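Local atomic coordinates of Thiol:disulfide interchange protein, thioredoxin family protein (Chlorobaculum tepidum, PDB entry 3OR5), a protein that probably acts as a thioredoxin-fold thiol:disulfide oxidoreductase of the TlpA-like kind, with a likely part in cytochrome c biogenesis. Residues A[58-63]-A[91-96]; A[105-108]-A[113-116]. All coordinates share one frame; numbering follows the deposited sequence.

Contact 1: residues A[58-63]-A[91-96]; sequences QVQKTW and IIYPVM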
ATOM      1  N   GLN A  58      -3.711  -3.149 -12.191  1.00 12.85           N
ATOM      2  CA  GLN A  58      -4.175  -4.401 -12.769  1.00 12.87           C
ATOM      3  C   GLN A  58      -4.320  -5.533 -11.743  1.00 12.92           C
ATOM      4  O   GLN A  58      -5.279  -6.350 -11.791  1.00 13.86           O
ATOM      5  CB  GLN A  58      -3.254  -4.877 -13.901  1.00 14.00           C
ATOM      6  CG  GLN A  58      -3.983  -5.890 -14.789  1.00 22.08           C
ATOM      7  CD  GLN A  58      -5.198  -5.311 -15.523  1.00 28.77           C
ATOM      8  OE1 GLN A  58      -5.086  -4.303 -16.228  1.00 31.39           O
ATOM      9  NE2 GLN A  58      -6.381  -5.919 -15.317  1.00 33.15           N
ATOM     10  N   VAL A  59      -3.334  -5.652 -10.851  1.00 10.72           N
ATOM     11  CA  VAL A  59      -3.423  -6.663  -9.800  1.00 10.21           C
ATOM     12  C   VAL A  59      -4.662  -6.417  -8.875  1.00 11.27           C
ATOM     13  O   VAL A  59      -5.372  -7.370  -8.432  1.00 12.05           O
ATOM     14  CB  VAL A  59      -2.090  -6.700  -8.970  1.00 10.20           C
ATOM     15  CG1 VAL A  59      -2.222  -7.632  -7.747  1.00 11.60           C
ATOM     16  CG2 VAL A  59      -0.955  -7.196  -9.924  1.00 12.78           C
ATOM     17  N   GLN A  60      -4.930  -5.168  -8.557  1.00 11.34           N
ATOM     18  CA  GLN A  60      -6.135  -4.819  -7.775  1.00 10.99           C
ATOM     19  C   GLN A  60      -7.381  -5.389  -8.494  1.00 12.40           C
ATOM     20  O   GLN A  60      -8.283  -5.890  -7.809  1.00 12.21           O
ATOM     21  CB  GLN A  60      -6.234  -3.289  -7.615  1.00 11.74           C
ATOM     22  CG  GLN A  60      -7.456  -2.892  -6.824  1.00 12.18           C
ATOM     23  CD  GLN A  60      -7.270  -3.064  -5.346  1.00 13.80           C
ATOM     24  OE1 GLN A  60      -6.170  -3.239  -4.829  1.00 12.40           O
ATOM     25  NE2 GLN A  60      -8.361  -2.920  -4.633  1.00 12.32           N
ATOM     26  N   LYS A  61      -7.430  -5.221  -9.812  1.00 11.77           N
ATOM     27  CA  LYS A  61      -8.662  -5.684 -10.536  1.00 10.95           C
ATOM     28  C   LYS A  61      -8.806  -7.192 -10.430  1.00 12.88           C
ATOM     29  O   LYS A  61      -9.945  -7.668 -10.229  1.00 15.37           O
ATOM     30  CB  LYS A  61      -8.530  -5.286 -11.985  1.00 10.87           C
ATOM     31  CG  LYS A  61      -8.646  -3.731 -12.190  1.00 11.99           C
ATOM     32  CD  LYS A  61      -8.517  -3.325 -13.647  1.00 16.45           C
ATOM     33  CE  LYS A  61      -8.775  -1.851 -13.596  1.00 18.15           C
ATOM     34  NZ  LYS A  61      -8.414  -1.169 -14.899  1.00 23.67           N
ATOM     35  N   THR A  62      -7.718  -7.935 -10.485  1.00 11.71           N
ATOM     36  CA  THR A  62      -7.774  -9.391 -10.341  1.00 11.82           C
ATOM     37  C   THR A  62      -8.304  -9.832  -8.979  1.00 13.37           C
ATOM     38  O   THR A  62      -9.060 -10.831  -8.880  1.00 13.48           O
ATOM     39  CB  THR A  62      -6.393  -9.979 -10.598  1.00 12.15           C
ATOM     40  OG1 THR A  62      -5.976  -9.640 -11.931  1.00 16.20           O
ATOM     41  CG2 THR A  62      -6.385 -11.522 -10.360  1.00 13.59           C
ATOM     42  N   TRP A  63      -7.914  -9.128  -7.908  1.00 11.69           N
ATOM     43  CA  TRP A  63      -8.116  -9.610  -6.556  1.00 11.07           C
ATOM     44  C   TRP A  63      -9.083  -8.811  -5.677  1.00 10.40           C
ATOM     45  O   TRP A  63      -9.242  -9.138  -4.499  1.00 11.72           O
ATOM     46  CB  TRP A  63      -6.722  -9.738  -5.829  1.00 11.78           C
ATOM     47  CG  TRP A  63      -5.774 -10.700  -6.475  1.00 12.51           C
ATOM     48  CD1 TRP A  63      -4.770 -10.412  -7.339  1.00 12.62           C
ATOM     49  CD2 TRP A  63      -5.751 -12.119  -6.296  1.00 13.29           C
ATOM     50  NE1 TRP A  63      -4.059 -11.576  -7.707  1.00 14.70           N
ATOM     51  CE2 TRP A  63      -4.685 -12.626  -7.089  1.00 15.75           C
ATOM     52  CE3 TRP A  63      -6.510 -13.012  -5.505  1.00 13.62           C
ATOM     53  CZ2 TRP A  63      -4.365 -13.992  -7.145  1.00 20.47           C
ATOM     54  CZ3 TRP A  63      -6.157 -14.397  -5.527  1.00 16.52           C
ATOM     55  CH2 TRP A  63      -5.112 -14.852  -6.387  1.00 16.89           C
ATOM     56  N   ILE A  91      -6.767   4.789 -10.756  1.00 12.53           N
ATOM     57  CA  ILE A  91      -6.426   4.124  -9.515  1.00 12.09           C
ATOM     58  C   ILE A  91      -7.733   3.877  -8.761  1.00 15.56           C
ATOM     59  O   ILE A  91      -8.522   4.803  -8.457  1.00 20.20           O
ATOM     60  CB  ILE A  91      -5.463   4.987  -8.705  1.00 13.01           C
ATOM     61  CG1 ILE A  91      -4.127   5.030  -9.469  1.00 13.76           C
ATOM     62  CG2 ILE A  91      -5.325   4.356  -7.254  1.00 14.22           C
ATOM     63  CD1 ILE A  91      -3.145   5.971  -8.719  1.00 14.28           C
ATOM     64  N   ILE A  92      -7.968   2.599  -8.501  1.00 13.18           N
ATOM     65  CA  ILE A  92      -9.214   2.113  -7.957  1.00 12.72           C
ATOM     66  C   ILE A  92      -9.089   1.562  -6.550  1.00 16.13           C
ATOM     67  O   ILE A  92      -9.980   0.868  -6.066  1.00 17.22           O
ATOM     68  CB  ILE A  92      -9.673   0.987  -8.856  1.00 13.54           C
ATOM     69  CG1 ILE A  92      -8.496  -0.062  -9.076  1.00 15.83           C
ATOM     70  CG2 ILE A  92     -10.286   1.755 -10.073  1.00 17.15           C
ATOM     71  CD1 ILE A  92      -8.851  -1.419  -9.743  1.00 22.44           C
ATOM     72  N   TYR A  93      -7.952   1.800  -5.909  1.00 12.38           N
ATOM     73  CA  TYR A  93      -7.783   1.418  -4.480  1.00 12.05           C
ATOM     74  C   TYR A  93      -7.638   2.686  -3.633  1.00 12.06           C
ATOM     75  O   TYR A  93      -7.362   3.770  -4.200  1.00 12.16           O
ATOM     76  CB  TYR A  93      -6.613   0.495  -4.328  1.00 11.00           C
ATOM     77  CG  TYR A  93      -5.343   0.972  -4.960  1.00  9.81           C
ATOM     78  CD1 TYR A  93      -4.512   1.868  -4.243  1.00  9.21           C
ATOM     79  CD2 TYR A  93      -4.922   0.489  -6.145  1.00 10.46           C
ATOM     80  CE1 TYR A  93      -3.235   2.309  -4.827  1.00 10.64           C
ATOM     81  CE2 TYR A  93      -3.714   0.889  -6.738  1.00 10.88           C
ATOM     82  CZ  TYR A  93      -2.845   1.786  -6.036  1.00 11.52           C
ATOM     83  OH  TYR A  93      -1.594   2.216  -6.582  1.00 15.10           O
ATOM     84  N   PRO A  94      -7.788   2.627  -2.328  1.00 10.08           N
ATOM     85  CA  PRO A  94      -7.757   3.847  -1.516  1.00 11.31           C
ATOM     86  C   PRO A  94      -6.393   4.503  -1.562  1.00 11.19           C
ATOM     87  O   PRO A  94      -5.365   3.821  -1.414  1.00 11.96           O
ATOM     88  CB  PRO A  94      -8.031   3.379  -0.090  1.00 13.01           C
ATOM     89  CG  PRO A  94      -8.739   2.070  -0.323  1.00 12.81           C
ATOM     90  CD  PRO A  94      -8.127   1.446  -1.528  1.00 10.61           C
ATOM     91  N   VAL A  95      -6.406   5.808  -1.708  1.00 11.65           N
ATOM     92  CA  VAL A  95      -5.155   6.578  -1.588  1.00 11.11           C
ATOM     93  C   VAL A  95      -5.318   7.784  -0.734  1.00 11.12           C
ATOM     94  O   VAL A  95      -6.284   8.549  -0.913  1.00 12.46           O
ATOM     95  CB  VAL A  95      -4.832   7.086  -3.015  1.00  9.93           C
ATOM     96  CG1 VAL A  95      -3.570   8.101  -2.984  1.00 11.96           C
ATOM     97  CG2 VAL A  95      -4.487   5.962  -4.066  1.00 12.13           C
HETATM   98  N   MSE A  96      -4.410   7.957   0.231  1.00 11.47           N
HETATM   99  CA  MSE A  96      -4.456   9.083   1.210  1.00 10.06           C
HETATM  100  C   MSE A  96      -3.200   9.916   1.041  1.00  9.07           C
HETATM  101  O   MSE A  96      -2.088   9.345   0.773  1.00 11.65           O
HETATM  102  CB  MSE A  96      -4.561   8.608   2.687  1.00 12.70           C
HETATM  103  CG  MSE A  96      -5.880   8.004   2.853  1.00 14.02           C
HETATM  104 SE   MSE A  96      -5.916   7.236   4.714  1.00 29.51          SE
HETATM  105  CE  MSE A  96      -4.803   5.715   4.333  1.00 18.71           C
TER
HETATM  106  O   HOH W   1     -10.833  -1.858  -6.131  1.00 16.42           O
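I92 pushes its CD1 methyl against the flank of helix 47-63, where it meets the aliphatic parts of Q60 and K61. This is the tight end of the contact: CD1 of I92 is 3.4 Å from K61 CG, closer than carbons normally come, and 3.6 Å from Q60 CG. The branch reaches the helix because I92 CG1 lies between its own backbone N and carbonyl carbon (chi1 51°), with CD1 extended beyond it. The Q60 and I92 chains lie alongside, pointing opposite ways; the K61 chain runs athwart I92. This part, I92 with K61, is at the surface.

Packing is more relaxed on the inner side. The Q60 amide reaches the base of the Y93 side chain, CD to CB 3.8 Å, with amide and ring planes 49° apart. A bend at chi2 of Q60 (79°) turns the amide off the line of its chain. Its rotation is fixed by three bonds: OE1 to F70 N, NE2 to T69 OG1, and NE2 to a water at 3.1 Å. That water donates to I92 O at 2.9 Å, making an indirect polar link between segments that otherwise meet through van der Waals contacts.

In this thioredoxin-like fold, residues 58-63 end the helix that starts at the probable CxxC pair C46 and C49. Residues 91-94 lead from helix 79-89 into strand 95-97. Y93 also packs on I53 and M56 of helix 47-63, while strand 68-74, which supplies F70 and T69 to Q60, runs parallel to strand 95-97.

Contact 2: residues A[105-108]-A[113-116]; sequences AFNG and GITG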
ATOM      1  N   ALA A 105       3.207   5.296  11.658  1.00 21.74           N
ATOM      2  CA  ALA A 105       2.556   3.987  11.778  1.00 21.61           C
ATOM      3  C   ALA A 105       3.372   2.809  11.183  1.00 22.04           C
ATOM      4  O   ALA A 105       3.311   1.697  11.714  1.00 22.91           O
ATOM      5  CB  ALA A 105       1.146   3.970  11.221  1.00 22.43           C
ATOM      6  N   PHE A 106       4.092   3.087  10.093  1.00 19.00           N
ATOM      7  CA  PHE A 106       4.901   2.114   9.360  1.00 17.30           C
ATOM      8  C   PHE A 106       6.422   2.235   9.477  1.00 15.90           C
ATOM      9  O   PHE A 106       7.141   1.302   9.157  1.00 17.11           O
ATOM     10  CB  PHE A 106       4.478   2.111   7.887  1.00 18.57           C
ATOM     11  CG  PHE A 106       3.143   1.556   7.719  1.00 15.20           C
ATOM     12  CD1 PHE A 106       2.950   0.211   7.612  1.00 16.72           C
ATOM     13  CD2 PHE A 106       2.021   2.436   7.791  1.00 17.86           C
ATOM     14  CE1 PHE A 106       1.652  -0.323   7.493  1.00 21.08           C
ATOM     15  CE2 PHE A 106       0.762   1.900   7.679  1.00 16.22           C
ATOM     16  CZ  PHE A 106       0.571   0.578   7.499  1.00 16.16           C
ATOM     17  N   ASN A 107       6.910   3.398   9.923  1.00 16.83           N
ATOM     18  CA  ASN A 107       8.335   3.658  10.027  1.00 18.26           C
ATOM     19  C   ASN A 107       9.070   2.605  10.835  1.00 15.66           C
ATOM     20  O   ASN A 107      10.262   2.337  10.510  1.00 16.89           O
ATOM     21  CB  ASN A 107       8.518   4.969  10.859  1.00 20.93           C
ATOM     22  CG  ASN A 107       8.931   6.078  10.052  1.00 25.96           C
ATOM     23  OD1 ASN A 107       9.292   5.954   8.869  1.00 26.76           O
ATOM     24  ND2 ASN A 107       8.872   7.253  10.686  1.00 30.58           N
ATOM     25  N   GLY A 108       8.419   2.101  11.872  1.00 16.28           N
ATOM     26  CA  GLY A 108       9.061   1.154  12.789  1.00 17.31           C
ATOM     27  C   GLY A 108       9.443  -0.177  12.182  1.00 17.82           C
ATOM     28  O   GLY A 108      10.228  -0.952  12.780  1.00 17.01           O
ATOM     29  N   GLY A 113      13.757   3.875   9.114  1.00 19.14           N
ATOM     30  CA  GLY A 113      12.434   4.413   8.716  1.00 18.97           C
ATOM     31  C   GLY A 113      12.299   4.386   7.201  1.00 19.60           C
ATOM     32  O   GLY A 113      13.146   3.885   6.483  1.00 20.30           O
ATOM     33  N   ILE A 114      11.185   4.982   6.718  1.00 19.12           N
ATOM     34  CA  ILE A 114      10.946   5.085   5.260  1.00 19.90           C
ATOM     35  C   ILE A 114      11.758   6.213   4.618  1.00 21.67           C
ATOM     36  O   ILE A 114      11.460   7.403   4.879  1.00 26.32           O
ATOM     37  CB  ILE A 114       9.416   5.350   5.043  1.00 19.95           C
ATOM     38  CG1 ILE A 114       8.616   4.216   5.684  1.00 19.06           C
ATOM     39  CG2 ILE A 114       9.149   5.424   3.521  1.00 22.05           C
ATOM     40  CD1 ILE A 114       7.098   4.361   5.813  1.00 19.38           C
ATOM     41  N   THR A 115      12.732   5.846   3.794  1.00 22.75           N
ATOM     42  CA  THR A 115      13.716   6.803   3.202  1.00 25.44           C
ATOM     43  C   THR A 115      13.861   6.683   1.666  1.00 26.25           C
ATOM     44  O   THR A 115      14.714   7.386   1.054  1.00 28.04           O
ATOM     45  CB  THR A 115      15.119   6.554   3.761  1.00 25.84           C
ATOM     46  OG1 THR A 115      15.500   5.203   3.491  1.00 28.20           O
ATOM     47  CG2 THR A 115      15.181   6.869   5.262  1.00 25.69           C
ATOM     48  N   GLY A 116      13.130   5.766   1.053  1.00 22.33           N
ATOM     49  CA  GLY A 116      13.152   5.647  -0.380  1.00 21.82           C
ATOM     50  C   GLY A 116      11.710   5.498  -0.756  1.00 19.30           C
ATOM     51  O   GLY A 116      10.888   5.109   0.059  1.00 19.75           O
TER
HETATM   52  O   HOH W   2      10.505   8.005   8.057  1.00 31.66           O
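The flat amide of N107 turns its oxygen to the backbone of I114: I114 N donates to OD1 at 3.0 Å, nearly straight (171° at the hydrogen) but tilted 25° from the carbonyl plane. The other flat group, the F106 ring, leads away from the loop, meeting F121 with planes about 35° apart and F17 edge-to-face, while P15 and V39 also touch its side chain. In the thioredoxin fold this is the loop that leaves helix 100-107 and ends, in thioredoxins, at the cis-proline just before the strand, here 119-123.

N107 accepts through its side chain. Its chi1 of -108° lies away from the staggered positions, yet brings OD1 toward the loop and, at 3.7 Å, alongside I114 CG1. A water bridges toward I114 O only weakly, and its short distance to OD1 leaves that bond doubtful.

Apolar contact comes from the far end of I114, whose CD1 lies 4.0 Å from F106 CB; the contact is with the side-chain base and not with the ring. The same side chain also packs on T119 and F121 of strand 119-123 and on F41 of strand 36-42, so the loop residue bridges helix and sheet. G113 has positive phi, suited to glycine, and having no side chain sits directly against N107; its CA makes a CA-H...O contact of 3.5 Å with N107 O.

From the N terminus, the chain forms the pair of strands 18-20 and 26-28, then strand 36-42 and helix 47-63. Contact 1 closes the loop that leaves the end of this helix, 27 residues holding strand 68-74 and helix 79-89. Segment 91-96 runs into strand 95-97; helix 100-107 follows, and contact 2 closes a much shorter loop, four residues between its segments. The two are in series, neither enclosing nor crossing the other, with centres about 22 Å apart on opposite sides of the chain's centre. Contact 1 joins helix 47-63 to the approach to strand 95-97; contact 2 joins helix 100-107 to the run into strand 119-123.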